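Local atomic coordinates of putative metal resistance protein (Proteus mirabilis, PDB entry 6C29), a protein that probably acts as a membrane-bound protein-disulfide reductase, the part present here being its N-terminal periplasmic tandem immunoglobulin-fold domain, which primes the disulfide isomerase ScsC. Residues A[180-185]-A[230-235]; A[168-173]-A[202-207]. One frame throughout, in Å; residues are numbered along the deposited sequence.

Interaction 1 of 2, residues A[180-185]-A[230-235]; sequences QPNIYL and VVTDDG
Val230 and Tyr184 form the first antiparallel hydrogen-bonded pair between strands 226-233 and 182-186, neighbours in a three-stranded sheet of the second immunoglobulin-fold unit. The short strand axes approach to 4.7 Å and run nearly antiparallel. Val230 N donates to Tyr184 O at 2.9 Å, and Val230 O takes the return bond from Tyr184 N in its carbonyl plane. The side chains of this pair share a sheet face, where Val230 CG1 comes within 4.3 Å of Tyr184 CD2.

Val231 pairs with Ile183 without hydrogen bonds between them; instead Val231 CA lies 3.3 Å from Asn182 O, a CA-H...O contact. Both side chains turn to the face opposite Tyr184, where Ile183 packs on Pro196 and Leu198.

Thr232 restores the hydrogen-bonded pattern with Asn182, each N reaching the other's O. Its side chain divides its contacts: CG2 meets the edge of the Tyr184 ring at CE2, 4.2 Å away, while OG1, set between backbone N and carbonyl carbon, bonds to two waters. One also bonds to Gln180 O and Asn182 ND2, and the other reaches Tyr184 OH in the plane of the ring, so two waters tie Thr232 OG1 to Gln180, Asn182 and Tyr184.

Asp233 ends the strand. With CG anti to its own N (chi1 -160°), the carboxylate swings across to the backbone N of Gln180; OD2 forms a salt bridge with Arg173 and accepts a hydrogen bond from His179 N, while OD1 receives Gln180 N at 2.8 Å on its syn side, 29° out of the carboxylate plane.

Interaction 2 of 2, residues A[168-173]-A[202-207]; sequences TLSLQR and GDHLSV
Leu169 and Val207 exchange two backbone hydrogen bonds: Leu169 N donates to Val207 O at 2.8 Å, and Val207 N returns to Leu169 O, tilted 25° from the carbonyl plane. Leu169 O has a second donor in a water that also bonds to Ser206 OG in the conformer given, so two donors grip this one carbonyl. Two residues along, Leu171 and Leu205 repeat the reciprocal pair, with both donors in the carbonyl planes.

Beyond it, Arg173 N donates to Asp203 O in a nearly straight bond (171° at the hydrogen), and this carbonyl also receives a weak bond from Trp178 NE1. Asp203 OD2 is met by a water at 2.8 Å that is likewise close to Arg173 O, and only weakly by Gln172 NE2, 3.5 Å away. That amide has a firmer tie at its other end, because OE1 bonds to Ser156 OG. The guanidinium group of Arg173 reaches past this strand pair to Asp233 and Asp234, while its NE is taken by Gln175 O.

The two sheet faces differ in character. On one, Leu169 runs alongside Val207 and Leu171 alongside Leu205, with both members of each pair directed into the sandwich; Leu171 CD1 touches Leu205 CD2 at 4.0 Å, and Phe229 packs on both Leu169 and Leu171. On the other, Ser170 OG, carried anti to the backbone N (chi1 164°) in the conformer given, sits in plane at the edge of the His204 ring, 3.1 Å from His204 CE1. Strands whose residues alternate between an apolar inner face and a more polar outer face, at the centre of a four-stranded antiparallel sheet, fit one layer of an immunoglobulin-fold beta sandwich.

Interactions 1 and 2 lie in the two facing sheets of the second immunoglobulin-fold unit, their centres about 11 Å apart. Along the chain their segments alternate: 168-173, 180-185, 202-207, then 230-235. Strand 166-173 is followed by strand 182-186, and strand 204-213 by strand 226-233, so each connection passes from the four-stranded sheet to the three-stranded one. Between the layers, Ile183 CD1 packs 3.6 Å from Leu169 CD1, and Pro181 CB touches Leu205 CD2. At one end Arg173 of the four-stranded sheet reaches the end of strand 226-233 and the turn after it, through Asp233 and Asp234. Apolar packing and paired charges thus join the two layers of the sandwich.

Interaction 1 of 2, residues A[180-185]-A[230-235]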
loop_
_atom_site.group_PDB
_atom_site.type_symbol
_atom_site.label_atom_id
_atom_site.label_comp_id
_atom_site.label_asym_id
_atom_site.label_seq_id
_atom_site.Cartn_x
_atom_site.Cartn_y
_atom_site.Cartn_z
ATOM N N GLN A 180 0.982 1.408 -21.058
ATOM C CA GLN A 180 -0.151 1.870 -20.281
ATOM C C GLN A 180 0.265 2.137 -18.856
ATOM O O GLN A 180 -0.168 1.433 -17.949
ATOM C CB GLN A 180 -1.294 0.830 -20.298
ATOM C CG GLN A 180 -1.909 0.596 -21.670
ATOM C CD GLN A 180 -3.109 -0.317 -21.612
ATOM O OE1 GLN A 180 -3.203 -1.273 -22.376
ATOM N NE2 GLN A 180 -4.047 -0.008 -20.717
ATOM N N PRO A 181 1.099 3.137 -18.632
ATOM C CA PRO A 181 1.607 3.377 -17.289
ATOM C C PRO A 181 0.608 3.955 -16.338
ATOM O O PRO A 181 -0.341 4.637 -16.725
ATOM C CB PRO A 181 2.739 4.359 -17.527
ATOM C CG PRO A 181 2.359 5.071 -18.781
ATOM C CD PRO A 181 1.705 4.024 -19.636
ATOM N N ASN A 182 0.838 3.669 -15.065
ATOM C CA ASN A 182 0.137 4.326 -13.981
ATOM C C ASN A 182 1.170 4.730 -12.961
ATOM O O ASN A 182 2.252 4.137 -12.890
ATOM C CB ASN A 182 -0.919 3.418 -13.334
ATOM C CG ASN A 182 -2.134 3.286 -14.182
ATOM O OD1 ASN A 182 -2.933 4.209 -14.277
ATOM N ND2 ASN A 182 -2.274 2.142 -14.826
ATOM N N ILE A 183 0.822 5.731 -12.164
ATOM C CA ILE A 183 1.663 6.183 -11.069
ATOM C C ILE A 183 0.802 6.465 -9.836
ATOM O O ILE A 183 -0.314 6.987 -9.923
ATOM C CB ILE A 183 2.495 7.411 -11.461
ATOM C CG1 ILE A 183 3.559 7.705 -10.398
ATOM C CG2 ILE A 183 1.607 8.598 -11.671
ATOM C CD1 ILE A 183 4.647 8.678 -10.900
ATOM N N TYR A 184 1.355 6.097 -8.690
ATOM C CA TYR A 184 0.723 6.216 -7.385
ATOM C C TYR A 184 1.721 6.867 -6.459
ATOM O O TYR A 184 2.781 6.323 -6.210
ATOM C CB TYR A 184 0.317 4.840 -6.873
ATOM C CG TYR A 184 -0.461 4.080 -7.914
ATOM C CD1 TYR A 184 -1.799 4.333 -8.108
ATOM C CD2 TYR A 184 0.139 3.125 -8.687
ATOM C CE1 TYR A 184 -2.526 3.671 -9.086
ATOM C CE2 TYR A 184 -0.562 2.429 -9.660
ATOM C CZ TYR A 184 -1.904 2.701 -9.859
ATOM O OH TYR A 184 -2.632 2.018 -10.814
ATOM N N LEU A 185 1.391 8.048 -5.948
ATOM C CA LEU A 185 2.368 8.840 -5.189
ATOM C C LEU A 185 2.060 8.934 -3.705
ATOM O O LEU A 185 0.907 8.977 -3.310
ATOM C CB LEU A 185 2.461 10.258 -5.772
ATOM C CG LEU A 185 3.010 10.342 -7.189
ATOM C CD1 LEU A 185 1.930 10.642 -8.192
ATOM C CD2 LEU A 185 4.046 11.368 -7.248
ATOM N N VAL A 230 4.995 4.592 -6.763
ATOM C CA VAL A 230 4.980 3.359 -7.501
ATOM C C VAL A 230 4.580 3.682 -8.930
ATOM O O VAL A 230 3.609 4.380 -9.169
ATOM C CB VAL A 230 4.013 2.358 -6.863
ATOM C CG1 VAL A 230 3.791 1.136 -7.777
ATOM C CG2 VAL A 230 4.513 1.982 -5.459
ATOM N N VAL A 231 5.343 3.187 -9.900
ATOM C CA VAL A 231 4.986 3.269 -11.295
ATOM C C VAL A 231 4.838 1.855 -11.823
ATOM O O VAL A 231 5.616 0.966 -11.466
ATOM C CB VAL A 231 6.043 4.083 -12.089
ATOM C CG1 VAL A 231 7.474 3.540 -11.896
ATOM C CG2 VAL A 231 5.699 4.136 -13.559
ATOM N N THR A 232 3.797 1.637 -12.623
ATOM C CA THR A 232 3.501 0.335 -13.182
ATOM C C THR A 232 3.377 0.428 -14.686
ATOM O O THR A 232 2.978 1.469 -15.212
ATOM C CB THR A 232 2.211 -0.247 -12.610
ATOM O OG1 THR A 232 1.091 0.531 -13.039
ATOM C CG2 THR A 232 2.257 -0.294 -11.071
ATOM N N ASP A 233 3.700 -0.660 -15.371
ATOM C CA ASP A 233 3.425 -0.833 -16.793
ATOM C C ASP A 233 3.664 -2.316 -17.104
ATOM O O ASP A 233 4.552 -2.926 -16.516
ATOM C CB ASP A 233 4.300 0.067 -17.658
ATOM C CG ASP A 233 3.740 0.265 -19.037
ATOM O OD1 ASP A 233 2.573 -0.080 -19.292
ATOM O OD2 ASP A 233 4.484 0.807 -19.861
ATOM N N ASP A 234 2.865 -2.867 -18.019
ATOM C CA ASP A 234 3.065 -4.231 -18.526
ATOM C C ASP A 234 3.146 -5.252 -17.401
ATOM O O ASP A 234 3.923 -6.203 -17.467
ATOM C CB ASP A 234 4.324 -4.272 -19.382
ATOM C CG ASP A 234 4.180 -3.430 -20.650
ATOM O OD1 ASP A 234 3.082 -3.423 -21.238
ATOM O OD2 ASP A 234 5.134 -2.711 -20.999
ATOM N N GLY A 235 2.369 -5.039 -16.349
ATOM C CA GLY A 235 2.339 -5.996 -15.252
ATOM C C GLY A 235 3.530 -5.949 -14.296
ATOM O O GLY A 235 3.641 -6.794 -13.390
HETATM O O HOH W 1 0.031 0.081 -15.456
HETATM O O HOH W 2 -1.277 -0.176 -11.881
#

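Interaction 2 of 2, residues A[168-173]-A[202-207]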
loop_
_atom_site.group_PDB
_atom_site.type_symbol
_atom_site.label_atom_id
_atom_site.label_comp_id
_atom_site.label_asym_id
_atom_site.label_seq_id
_atom_site.Cartn_x
_atom_site.Cartn_y
_atom_site.Cartn_z
ATOM N N THR A 168 6.507 18.142 -11.267
ATOM C CA THR A 168 6.708 17.507 -12.564
ATOM C C THR A 168 7.773 16.439 -12.464
ATOM O O THR A 168 8.819 16.665 -11.861
ATOM C CB THR A 168 7.119 18.514 -13.650
ATOM O OG1 THR A 168 6.083 19.488 -13.808
ATOM C CG2 THR A 168 7.353 17.802 -14.983
ATOM N N LEU A 169 7.516 15.276 -13.066
ATOM C CA LEU A 169 8.454 14.166 -13.129
ATOM C C LEU A 169 8.778 13.814 -14.564
ATOM O O LEU A 169 7.925 13.912 -15.449
ATOM C CB LEU A 169 7.893 12.900 -12.477
ATOM C CG LEU A 169 7.220 12.966 -11.118
ATOM C CD1 LEU A 169 6.738 11.557 -10.673
ATOM C CD2 LEU A 169 8.131 13.563 -10.110
ATOM N N SER A 170 10.004 13.342 -14.760
ATOM C CA SER A 170 10.431 12.803 -16.030
ATOM C C SER A 170 11.046 11.449 -15.750
ATOM O O SER A 170 11.983 11.355 -14.962
ATOM C CB SER A 170 11.421 13.746 -16.710
ATOM O OG SER A 170 12.123 13.089 -17.743
ATOM N N LEU A 171 10.473 10.408 -16.349
ATOM C CA LEU A 171 10.841 9.026 -16.071
ATOM C C LEU A 171 11.234 8.333 -17.354
ATOM O O LEU A 171 10.474 8.315 -18.321
ATOM C CB LEU A 171 9.681 8.271 -15.409
ATOM C CG LEU A 171 9.082 8.942 -14.177
ATOM C CD1 LEU A 171 7.888 8.172 -13.665
ATOM C CD2 LEU A 171 10.105 9.038 -13.066
ATOM N N GLN A 172 12.405 7.721 -17.351
ATOM C CA GLN A 172 12.891 7.002 -18.513
ATOM C C GLN A 172 12.692 5.508 -18.338
ATOM O O GLN A 172 13.098 4.941 -17.322
ATOM C CB GLN A 172 14.366 7.283 -18.756
ATOM C CG GLN A 172 14.882 6.552 -19.979
ATOM C CD GLN A 172 16.369 6.784 -20.218
ATOM O OE1 GLN A 172 17.190 6.646 -19.305
ATOM N NE2 GLN A 172 16.721 7.100 -21.458
ATOM N N ARG A 173 12.059 4.868 -19.310
ATOM C CA ARG A 173 11.885 3.432 -19.264
ATOM C C ARG A 173 13.219 2.752 -19.530
ATOM O O ARG A 173 13.963 3.181 -20.388
ATOM C CB ARG A 173 10.844 2.983 -20.266
ATOM C CG ARG A 173 10.394 1.546 -20.009
ATOM C CD ARG A 173 9.185 1.127 -20.815
ATOM N NE ARG A 173 9.004 -0.327 -20.733
ATOM C CZ ARG A 173 7.862 -0.945 -20.471
ATOM N NH1 ARG A 173 6.762 -0.260 -20.245
ATOM N NH2 ARG A 173 7.827 -2.271 -20.422
ATOM N N GLY A 202 7.586 7.151 -26.677
ATOM C CA GLY A 202 8.746 6.276 -26.654
ATOM C C GLY A 202 9.077 5.884 -25.224
ATOM O O GLY A 202 8.174 5.477 -24.472
ATOM N N ASP A 203 10.343 6.026 -24.836
ATOM C CA ASP A 203 10.763 5.631 -23.488
ATOM C C ASP A 203 10.639 6.732 -22.444
ATOM O O ASP A 203 11.066 6.544 -21.309
ATOM C CB ASP A 203 12.205 5.127 -23.519
ATOM C CG ASP A 203 13.225 6.213 -23.801
ATOM O OD1 ASP A 203 12.874 7.385 -24.024
ATOM O OD2 ASP A 203 14.432 5.874 -23.792
ATOM N N HIS A 204 10.001 7.845 -22.809
ATOM C CA HIS A 204 9.876 8.998 -21.941
ATOM C C HIS A 204 8.462 9.152 -21.409
ATOM O O HIS A 204 7.483 9.186 -22.171
ATOM C CB HIS A 204 10.300 10.253 -22.698
ATOM C CG HIS A 204 10.113 11.516 -21.935
ATOM N ND1 HIS A 204 10.831 11.822 -20.800
ATOM C CD2 HIS A 204 9.249 12.540 -22.125
ATOM C CE1 HIS A 204 10.415 12.985 -20.326
ATOM N NE2 HIS A 204 9.460 13.441 -21.113
ATOM N N LEU A 205 8.366 9.221 -20.084
ATOM C CA LEU A 205 7.107 9.471 -19.396
ATOM C C LEU A 205 7.172 10.771 -18.594
ATOM O O LEU A 205 8.038 10.918 -17.737
ATOM C CB LEU A 205 6.799 8.287 -18.488
ATOM C CG LEU A 205 5.582 8.387 -17.558
ATOM C CD1 LEU A 205 4.325 8.561 -18.312
ATOM C CD2 LEU A 205 5.473 7.161 -16.678
ATOM N N SER A 206 6.271 11.694 -18.885
ATOM C CA SER A 206 6.158 12.941 -18.154
ATOM C C SER A 206 4.921 12.878 -17.266
ATOM O O SER A 206 3.865 12.400 -17.688
ATOM C CB SER A 206 6.075 14.131 -19.114
ATOM O OG SER A 206 5.922 15.343 -18.397
ATOM N N VAL A 207 5.059 13.349 -16.039
ATOM C CA VAL A 207 3.993 13.365 -15.068
ATOM C C VAL A 207 3.855 14.744 -14.472
ATOM O O VAL A 207 4.860 15.349 -14.094
ATOM C CB VAL A 207 4.272 12.372 -13.927
ATOM C CG1 VAL A 207 3.106 12.276 -12.995
ATOM C CG2 VAL A 207 4.633 10.977 -14.475
HETATM O O HOH W 3 8.276 15.998 -17.454
HETATM O O HOH W 4 15.703 3.725 -22.603
#